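Local coordinates for protein putative protease (Parabacteroides distasonis ATCC 8503, PDB 3KD4) that is of unknown function but is probably exported, perhaps as a protease, and carries two domains of uncharacterised families, at residues Lys13-His18 / Leu128-Arg133; Ser22-Ser27 / Ser117-Pro122; Val145-Pro150 / Lys175-Thr180. One frame throughout, in Å; residues are numbered along the deposited sequence.

Interaction 1: residues Lys13-His18 / Leu128-Arg133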
# COMPACT_ATOMS: atom_id res chain seq x y z
N LYS A 13 -13.50 -19.72 -3.89
CA LYS A 13 -12.19 -19.90 -3.25
C LYS A 13 -12.40 -20.74 -2.01
O LYS A 13 -13.36 -20.51 -1.25
CB LYS A 13 -11.55 -18.56 -2.89
CG LYS A 13 -11.21 -17.75 -4.13
CD LYS A 13 -10.66 -16.38 -3.84
CE LYS A 13 -10.15 -15.73 -5.16
NZ LYS A 13 -9.60 -14.39 -4.92
N ALA A 14 -11.53 -21.73 -1.82
CA ALA A 14 -11.66 -22.64 -0.70
C ALA A 14 -10.30 -22.85 -0.07
O ALA A 14 -9.34 -23.18 -0.78
CB ALA A 14 -12.27 -23.98 -1.17
N TRP A 15 -10.21 -22.65 1.26
CA TRP A 15 -8.98 -22.90 1.98
C TRP A 15 -9.23 -24.08 2.91
O TRP A 15 -10.30 -24.18 3.53
CB TRP A 15 -8.53 -21.69 2.82
CG TRP A 15 -8.10 -20.49 2.09
CD1 TRP A 15 -6.84 -20.08 1.84
CD2 TRP A 15 -8.97 -19.50 1.53
NE1 TRP A 15 -6.85 -18.88 1.15
CE2 TRP A 15 -8.16 -18.49 0.98
CE3 TRP A 15 -10.35 -19.33 1.51
CZ2 TRP A 15 -8.68 -17.36 0.36
CZ3 TRP A 15 -10.88 -18.22 0.85
CH2 TRP A 15 -10.04 -17.26 0.28
N THR A 16 -8.25 -24.96 3.00
CA THR A 16 -8.29 -26.10 3.86
C THR A 16 -6.99 -26.20 4.65
O THR A 16 -5.90 -26.17 4.08
CB THR A 16 -8.45 -27.37 3.05
OG1 THR A 16 -9.57 -27.22 2.17
CG2 THR A 16 -8.62 -28.60 3.97
N LEU A 17 -7.12 -26.39 5.96
CA LEU A 17 -5.98 -26.75 6.81
C LEU A 17 -6.16 -28.21 7.23
O LEU A 17 -7.19 -28.55 7.75
CB LEU A 17 -5.98 -25.90 8.07
CG LEU A 17 -4.96 -26.22 9.16
CD1 LEU A 17 -3.55 -25.98 8.67
CD2 LEU A 17 -5.30 -25.41 10.47
N HIS A 18 -5.13 -29.03 7.05
CA HIS A 18 -5.15 -30.43 7.46
C HIS A 18 -4.46 -30.57 8.82
O HIS A 18 -3.66 -29.72 9.19
CB HIS A 18 -4.45 -31.30 6.43
CG HIS A 18 -5.10 -31.24 5.09
ND1 HIS A 18 -6.30 -31.86 4.82
CD2 HIS A 18 -4.70 -30.67 3.93
CE1 HIS A 18 -6.63 -31.64 3.55
NE2 HIS A 18 -5.67 -30.91 2.99
N LEU A 128 -3.39 -21.37 9.34
CA LEU A 128 -4.20 -20.87 8.24
C LEU A 128 -4.42 -19.37 8.51
O LEU A 128 -4.87 -18.98 9.58
CB LEU A 128 -5.54 -21.63 8.15
CG LEU A 128 -6.47 -21.22 7.01
CD1 LEU A 128 -5.75 -21.34 5.64
CD2 LEU A 128 -7.77 -22.04 6.93
N ASP A 129 -4.09 -18.53 7.53
CA ASP A 129 -3.98 -17.10 7.73
C ASP A 129 -4.42 -16.39 6.41
O ASP A 129 -3.67 -16.39 5.46
CB ASP A 129 -2.52 -16.77 8.09
CG ASP A 129 -2.31 -15.35 8.64
OD1 ASP A 129 -3.20 -14.46 8.50
OD2 ASP A 129 -1.22 -15.14 9.24
N ILE A 130 -5.63 -15.87 6.41
CA ILE A 130 -6.31 -15.42 5.19
C ILE A 130 -6.64 -13.94 5.32
O ILE A 130 -7.06 -13.49 6.38
CB ILE A 130 -7.61 -16.22 4.98
CG1 ILE A 130 -7.31 -17.72 4.78
CG2 ILE A 130 -8.39 -15.75 3.77
CD1 ILE A 130 -8.54 -18.59 5.02
N ASN A 131 -6.41 -13.20 4.23
CA ASN A 131 -6.87 -11.84 4.06
C ASN A 131 -7.17 -11.65 2.57
O ASN A 131 -6.32 -11.18 1.81
CB ASN A 131 -5.79 -10.84 4.50
CG ASN A 131 -6.21 -9.40 4.26
OD1 ASN A 131 -7.38 -9.04 4.42
ND2 ASN A 131 -5.25 -8.57 3.90
N GLU A 132 -8.36 -12.03 2.14
CA GLU A 132 -8.62 -12.13 0.72
C GLU A 132 -9.59 -11.06 0.26
O GLU A 132 -10.70 -10.96 0.76
CB GLU A 132 -9.17 -13.51 0.38
CG GLU A 132 -9.25 -13.79 -1.11
CD GLU A 132 -7.89 -14.12 -1.72
OE1 GLU A 132 -6.91 -14.25 -0.96
OE2 GLU A 132 -7.83 -14.26 -2.95
N ARG A 133 -9.16 -10.27 -0.70
CA ARG A 133 -10.05 -9.32 -1.37
C ARG A 133 -11.03 -10.07 -2.25
O ARG A 133 -10.59 -10.88 -3.07
CB ARG A 133 -9.20 -8.41 -2.27
CG ARG A 133 -9.98 -7.30 -2.89
CD ARG A 133 -9.18 -6.49 -3.91
NE ARG A 133 -9.02 -7.25 -5.15
CZ ARG A 133 -7.90 -7.78 -5.60
NH1 ARG A 133 -6.77 -7.65 -4.93
NH2 ARG A 133 -7.91 -8.46 -6.73
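Ile130 lays its CD1 methyl over one face of the Trp15 indole, 3.7 Å from the centroid of the five-membered ring and 20° off the ring normal, a CH-pi contact. This is the tight part of the interface: CG1 of Ile130 stays against the five-membered half, by CD1 and NE1, while CG2 comes within 3.8 Å of Trp15 CZ2. With its CG anti to the carbonyl carbon, Trp15 projects the indole toward strand 129-133. Beside it, CD1 of Leu128 approaches CB of Trp15 at 4.0 Å. The two strands run antiparallel at 169°, yet their axes stay 9.6 Å apart, so side chains alone join them: strand 6-17 belongs to an eight-stranded mixed sheet, strand 129-133 to a separate three-stranded one, and the packing is face to face between sheets. Leu203 of the neighbouring strand 202-206 also touches Trp15. Toward Lys13 the contact becomes polar and partly exposed. Glu132, bent at chi2 (77°), sets its CG in plane at the indole edge and offers the anti lone pair of OE2 to Lys13 NZ, a 2.7 Å salt bridge. At the other end the packing is slacker, Leu17 CB lying 4.3 Å from Leu128 CB.

Interaction 2: residues Ser22-Ser27 / Ser117-Pro122; sequences SQEYRS and SIITKP
Ser117 OG donates a 2.6 Å hydrogen bond to Glu24 OE2, using the anti lone pair of that oxygen, on the sheet face that also carries Arg26 and Ile119. The carboxylate gets there on an extended chain whose CG lies anti to the backbone N (chi1 175°), which carries the acid diagonally across to Ser117 of the partner strand. Arg26 runs its aliphatic part past the same hydroxyl, CG standing 3.5 Å from Ser117 OG. On the reverse face Tyr25 meets CD1 of Ile118 at its ring edge, with Tyr25 CD2 4.3 Å away, and Gln23 pairs with Thr120. Between the two faces the backbones of 23-27 and 117-120 form an antiparallel pair, their directions 173° apart. Gln23 and Thr120 exchange two bonds, Gln23 N to Thr120 O and Thr120 N to Gln23 O, both 2.9 Å; Tyr25 and Ile118 do likewise, with Ile118 N to Tyr25 O at 2.8 Å. These strands, 23-33 and 111-120, are neighbours within the large mixed sheet of the DUF3857 region. Further out, His60 of strand 55-65 hydrogen-bonds Ser117 OG, Asp115 forms a salt bridge with Arg26, and glycerol binds both Glu24 oxygens. Since Ser117 OG gives its proton to Glu24, His60 NE2 is probably the donor in its own bond to that hydroxyl, consistent with a charged Glu24.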
# COMPACT_ATOMS: atom_id res chain seq x y z
N SER A 22 -0.32 -29.22 6.67
CA SER A 22 -0.45 -28.97 5.25
C SER A 22 -1.76 -28.17 4.95
O SER A 22 -2.70 -28.14 5.75
CB SER A 22 -0.43 -30.29 4.46
OG SER A 22 -1.59 -31.06 4.68
N GLN A 23 -1.76 -27.49 3.81
CA GLN A 23 -2.88 -26.65 3.38
C GLN A 23 -3.19 -26.87 1.93
O GLN A 23 -2.36 -27.36 1.14
CB GLN A 23 -2.59 -25.16 3.64
CG GLN A 23 -2.44 -24.86 5.12
CD GLN A 23 -2.26 -23.40 5.43
OE1 GLN A 23 -2.59 -22.54 4.63
NE2 GLN A 23 -1.74 -23.10 6.62
N GLU A 24 -4.42 -26.52 1.57
CA GLU A 24 -4.77 -26.40 0.18
C GLU A 24 -5.49 -25.09 0.02
O GLU A 24 -6.31 -24.69 0.89
CB GLU A 24 -5.63 -27.58 -0.30
CG GLU A 24 -6.12 -27.40 -1.75
CD GLU A 24 -6.85 -28.64 -2.36
OE1 GLU A 24 -7.09 -29.58 -1.62
OE2 GLU A 24 -7.21 -28.60 -3.57
N TYR A 25 -5.17 -24.40 -1.06
CA TYR A 25 -5.96 -23.28 -1.55
C TYR A 25 -6.46 -23.61 -2.97
O TYR A 25 -5.67 -23.96 -3.85
CB TYR A 25 -5.12 -21.99 -1.56
CG TYR A 25 -5.77 -20.84 -2.32
CD1 TYR A 25 -6.93 -20.25 -1.84
CD2 TYR A 25 -5.24 -20.35 -3.53
CE1 TYR A 25 -7.53 -19.19 -2.52
CE2 TYR A 25 -5.85 -19.27 -4.22
CZ TYR A 25 -6.99 -18.71 -3.71
OH TYR A 25 -7.63 -17.66 -4.33
N ARG A 26 -7.75 -23.58 -3.18
CA ARG A 26 -8.34 -23.90 -4.48
C ARG A 26 -9.15 -22.71 -4.96
O ARG A 26 -9.97 -22.16 -4.22
CB ARG A 26 -9.21 -25.14 -4.43
CG ARG A 26 -9.78 -25.55 -5.81
CD ARG A 26 -10.32 -26.96 -5.81
NE ARG A 26 -10.79 -27.32 -7.18
CZ ARG A 26 -11.21 -28.53 -7.52
NH1 ARG A 26 -11.19 -29.51 -6.62
NH2 ARG A 26 -11.61 -28.77 -8.75
N SER A 27 -8.85 -22.29 -6.19
CA SER A 27 -9.46 -21.08 -6.76
C SER A 27 -10.06 -21.43 -8.08
O SER A 27 -9.34 -21.94 -8.94
CB SER A 27 -8.41 -19.98 -6.99
OG SER A 27 -8.93 -18.93 -7.80
N SER A 117 -5.42 -25.49 -7.77
CA SER A 117 -5.05 -25.54 -6.37
C SER A 117 -3.58 -25.29 -6.18
O SER A 117 -2.74 -25.69 -7.00
CB SER A 117 -5.34 -26.90 -5.74
OG SER A 117 -6.73 -27.20 -5.74
N ILE A 118 -3.27 -24.69 -5.04
CA ILE A 118 -1.93 -24.62 -4.51
C ILE A 118 -1.94 -25.50 -3.24
O ILE A 118 -2.72 -25.26 -2.31
CB ILE A 118 -1.54 -23.19 -4.17
CG1 ILE A 118 -1.53 -22.35 -5.47
CG2 ILE A 118 -0.18 -23.18 -3.43
CD1 ILE A 118 -1.35 -20.83 -5.24
N ILE A 119 -1.09 -26.52 -3.23
CA ILE A 119 -1.00 -27.46 -2.13
C ILE A 119 0.29 -27.19 -1.39
O ILE A 119 1.37 -27.23 -1.98
CB ILE A 119 -1.06 -28.89 -2.64
CG1 ILE A 119 -2.41 -29.10 -3.35
CG2 ILE A 119 -0.87 -29.91 -1.46
CD1 ILE A 119 -2.31 -29.97 -4.51
N THR A 120 0.18 -26.93 -0.10
CA THR A 120 1.34 -26.57 0.75
C THR A 120 1.62 -27.71 1.70
O THR A 120 0.74 -28.16 2.44
CB THR A 120 1.05 -25.31 1.52
OG1 THR A 120 0.74 -24.25 0.59
CG2 THR A 120 2.23 -24.90 2.37
N LYS A 121 2.85 -28.17 1.69
CA LYS A 121 3.27 -29.26 2.56
C LYS A 121 3.41 -28.81 4.03
O LYS A 121 3.48 -27.62 4.30
CB LYS A 121 4.55 -29.90 2.01
CG LYS A 121 5.82 -29.13 2.22
CD LYS A 121 6.95 -29.92 1.47
CE LYS A 121 8.34 -29.61 1.96
NZ LYS A 121 9.33 -30.36 1.10
N PRO A 122 3.43 -29.77 4.97
CA PRO A 122 3.57 -29.39 6.36
C PRO A 122 4.84 -28.61 6.59
O PRO A 122 5.78 -28.77 5.86
CB PRO A 122 3.64 -30.74 7.10
CG PRO A 122 3.03 -31.71 6.21
CD PRO A 122 3.34 -31.23 4.81

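Interaction 3: residues Val145-Pro150 / Lys175-Thr180. With PO4 (phosphate ion), chain D.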
# COMPACT_ATOMS: atom_id res chain seq x y z
N VAL A 145 -16.95 -18.54 -0.82
CA VAL A 145 -15.69 -18.71 -0.09
C VAL A 145 -15.93 -19.66 1.05
O VAL A 145 -17.02 -19.67 1.68
CB VAL A 145 -15.08 -17.36 0.42
CG1 VAL A 145 -14.57 -16.56 -0.78
CG2 VAL A 145 -16.10 -16.51 1.26
N SER A 146 -14.92 -20.50 1.29
CA SER A 146 -15.05 -21.62 2.21
C SER A 146 -13.76 -21.81 2.97
O SER A 146 -12.68 -21.72 2.39
CB SER A 146 -15.29 -22.88 1.36
OG SER A 146 -15.35 -24.00 2.14
N ILE A 147 -13.85 -22.06 4.27
CA ILE A 147 -12.65 -22.38 5.09
C ILE A 147 -12.90 -23.68 5.82
O ILE A 147 -13.97 -23.83 6.40
CB ILE A 147 -12.37 -21.29 6.11
CG1 ILE A 147 -12.11 -19.93 5.43
CG2 ILE A 147 -11.14 -21.66 7.02
CD1 ILE A 147 -12.23 -18.70 6.47
N SER A 148 -11.98 -24.64 5.74
CA SER A 148 -12.12 -25.93 6.45
C SER A 148 -10.89 -26.16 7.27
O SER A 148 -9.79 -26.01 6.76
CB SER A 148 -12.25 -27.08 5.46
OG SER A 148 -13.33 -26.86 4.61
N VAL A 149 -11.10 -26.52 8.53
CA VAL A 149 -10.02 -26.81 9.48
C VAL A 149 -10.45 -28.04 10.32
O VAL A 149 -11.65 -28.38 10.37
CB VAL A 149 -9.67 -25.61 10.40
CG1 VAL A 149 -9.48 -24.31 9.58
CG2 VAL A 149 -10.72 -25.40 11.48
N PRO A 150 -9.49 -28.70 10.97
CA PRO A 150 -9.83 -29.82 11.83
C PRO A 150 -10.67 -29.38 13.03
O PRO A 150 -10.44 -28.33 13.58
CB PRO A 150 -8.47 -30.38 12.30
CG PRO A 150 -7.48 -29.84 11.33
CD PRO A 150 -8.05 -28.47 10.93
N LYS A 175 -14.34 -28.90 10.53
CA LYS A 175 -15.19 -27.77 10.78
C LYS A 175 -15.07 -26.86 9.53
O LYS A 175 -13.96 -26.50 9.12
CB LYS A 175 -14.69 -27.10 12.07
CG LYS A 175 -14.99 -25.68 12.24
CD LYS A 175 -14.76 -25.22 13.69
CE LYS A 175 -13.27 -25.09 14.06
NZ LYS A 175 -13.13 -24.64 15.47
N GLU A 176 -16.20 -26.56 8.90
CA GLU A 176 -16.22 -25.75 7.70
C GLU A 176 -17.15 -24.56 7.85
O GLU A 176 -18.22 -24.66 8.46
CB GLU A 176 -16.66 -26.59 6.51
CG GLU A 176 -16.70 -25.80 5.23
CD GLU A 176 -17.14 -26.63 4.08
OE1 GLU A 176 -17.26 -27.87 4.27
OE2 GLU A 176 -17.38 -26.05 3.00
N VAL A 177 -16.73 -23.41 7.31
CA VAL A 177 -17.58 -22.25 7.28
C VAL A 177 -17.54 -21.70 5.86
O VAL A 177 -16.48 -21.69 5.21
CB VAL A 177 -17.15 -21.21 8.34
CG1 VAL A 177 -15.70 -20.81 8.17
CG2 VAL A 177 -18.03 -19.99 8.29
N HIS A 178 -18.70 -21.27 5.38
CA HIS A 178 -18.77 -20.74 4.05
C HIS A 178 -19.69 -19.55 3.96
O HIS A 178 -20.58 -19.37 4.80
CB HIS A 178 -19.14 -21.82 3.00
CG HIS A 178 -20.47 -22.48 3.20
ND1 HIS A 178 -20.64 -23.64 3.93
CD2 HIS A 178 -21.69 -22.16 2.71
CE1 HIS A 178 -21.91 -24.00 3.90
NE2 HIS A 178 -22.58 -23.12 3.18
N TRP A 179 -19.44 -18.72 2.94
CA TRP A 179 -20.28 -17.58 2.66
C TRP A 179 -20.57 -17.54 1.15
O TRP A 179 -19.72 -17.93 0.35
CB TRP A 179 -19.54 -16.29 3.02
CG TRP A 179 -19.09 -16.09 4.40
CD1 TRP A 179 -19.61 -15.21 5.29
CD2 TRP A 179 -17.96 -16.71 5.07
NE1 TRP A 179 -18.91 -15.24 6.47
CE2 TRP A 179 -17.88 -16.14 6.36
CE3 TRP A 179 -17.01 -17.66 4.70
CZ2 TRP A 179 -16.91 -16.52 7.30
CZ3 TRP A 179 -16.04 -18.04 5.63
CH2 TRP A 179 -16.01 -17.48 6.91
N THR A 180 -21.72 -16.95 0.77
CA THR A 180 -22.05 -16.72 -0.62
C THR A 180 -22.41 -15.26 -0.84
O THR A 180 -23.34 -14.74 -0.21
CB THR A 180 -23.16 -17.64 -1.09
OG1 THR A 180 -22.74 -19.00 -0.91
CG2 THR A 180 -23.47 -17.43 -2.60
P PO4 D . -14.86 -27.39 17.31
O1 PO4 D . -15.22 -28.44 16.29
O2 PO4 D . -13.47 -26.88 16.97
O3 PO4 D . -15.85 -26.26 17.25
O4 PO4 D . -14.87 -28.00 18.69
O HOH W 1 -14.94 -29.20 4.39
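An antiparallel pair of strands, 140-150 and 174-184, lies toward one end of the large mixed sheet, and six backbone hydrogen bonds between Val145-Pro150 and Lys175-Thr180 fix its register. They couple Val145 with Trp179, Ile147 with Val177 and Val149 with Lys175. The shortest is Lys175 N to Val149 O at 2.7 Å. The longest is Val145 N to Trp179 O at 3.1 Å. On the face bearing these residues, CG2 of Val145 packs against Trp179 CE3 at 3.7 Å, while CD1 of Ile147 approaches the six-membered end of the indole obliquely, 4.0 Å from CZ3 of Trp179. The Val145 carbonyl oxygen lies in plane at the ring edge, and CG2 of Val177 sits over one ring face. The apolar part of this face meets the separate three-stranded sheet, a sheet-on-sheet packing in which Leu203 touches Val145, Ile147 and Trp179, and Cys157 touches Ile147, Val177 and Trp179. The reverse face is polar: in one of two conformers of Glu176, a water tentatively joins Ser148 OG, at 2.8 Å, to Glu176 OE1. At the edge of the pair Lys175, bent at chi3 (74°), lies alongside Val149 with its CE 3.6 Å from Val149 CG2. Its NZ hydrogen-bonds Thr153 O and donates to O2 of a phosphate ion, probably from the crystallisation liquor, which Gly152 N also holds.

Overall arrangement
Strand 6-17 is the common neighbour: it lies between 23-33, which enters interaction 2, and 140-150, which enters interaction 3, so all three contacts reach one mixed sheet. Thr16 N, 2.9 Å from Glu24 O, probably hydrogen-bonds interaction 1 to interaction 2, as Leu17 N, 2.8 Å from Ser148 O, probably ties it to interaction 3. The centre of interaction 1 is about 9 Å from the centres of both others, which are about 15 Å apart and do not touch. Interactions 2 and 3 are in-sheet pairings; interaction 1 brings the second sheet against them, with Leu128 CD2 3.4 Å from Ile147 CG2. The phosphate at the Lys175 end of interaction 3 marks no known site.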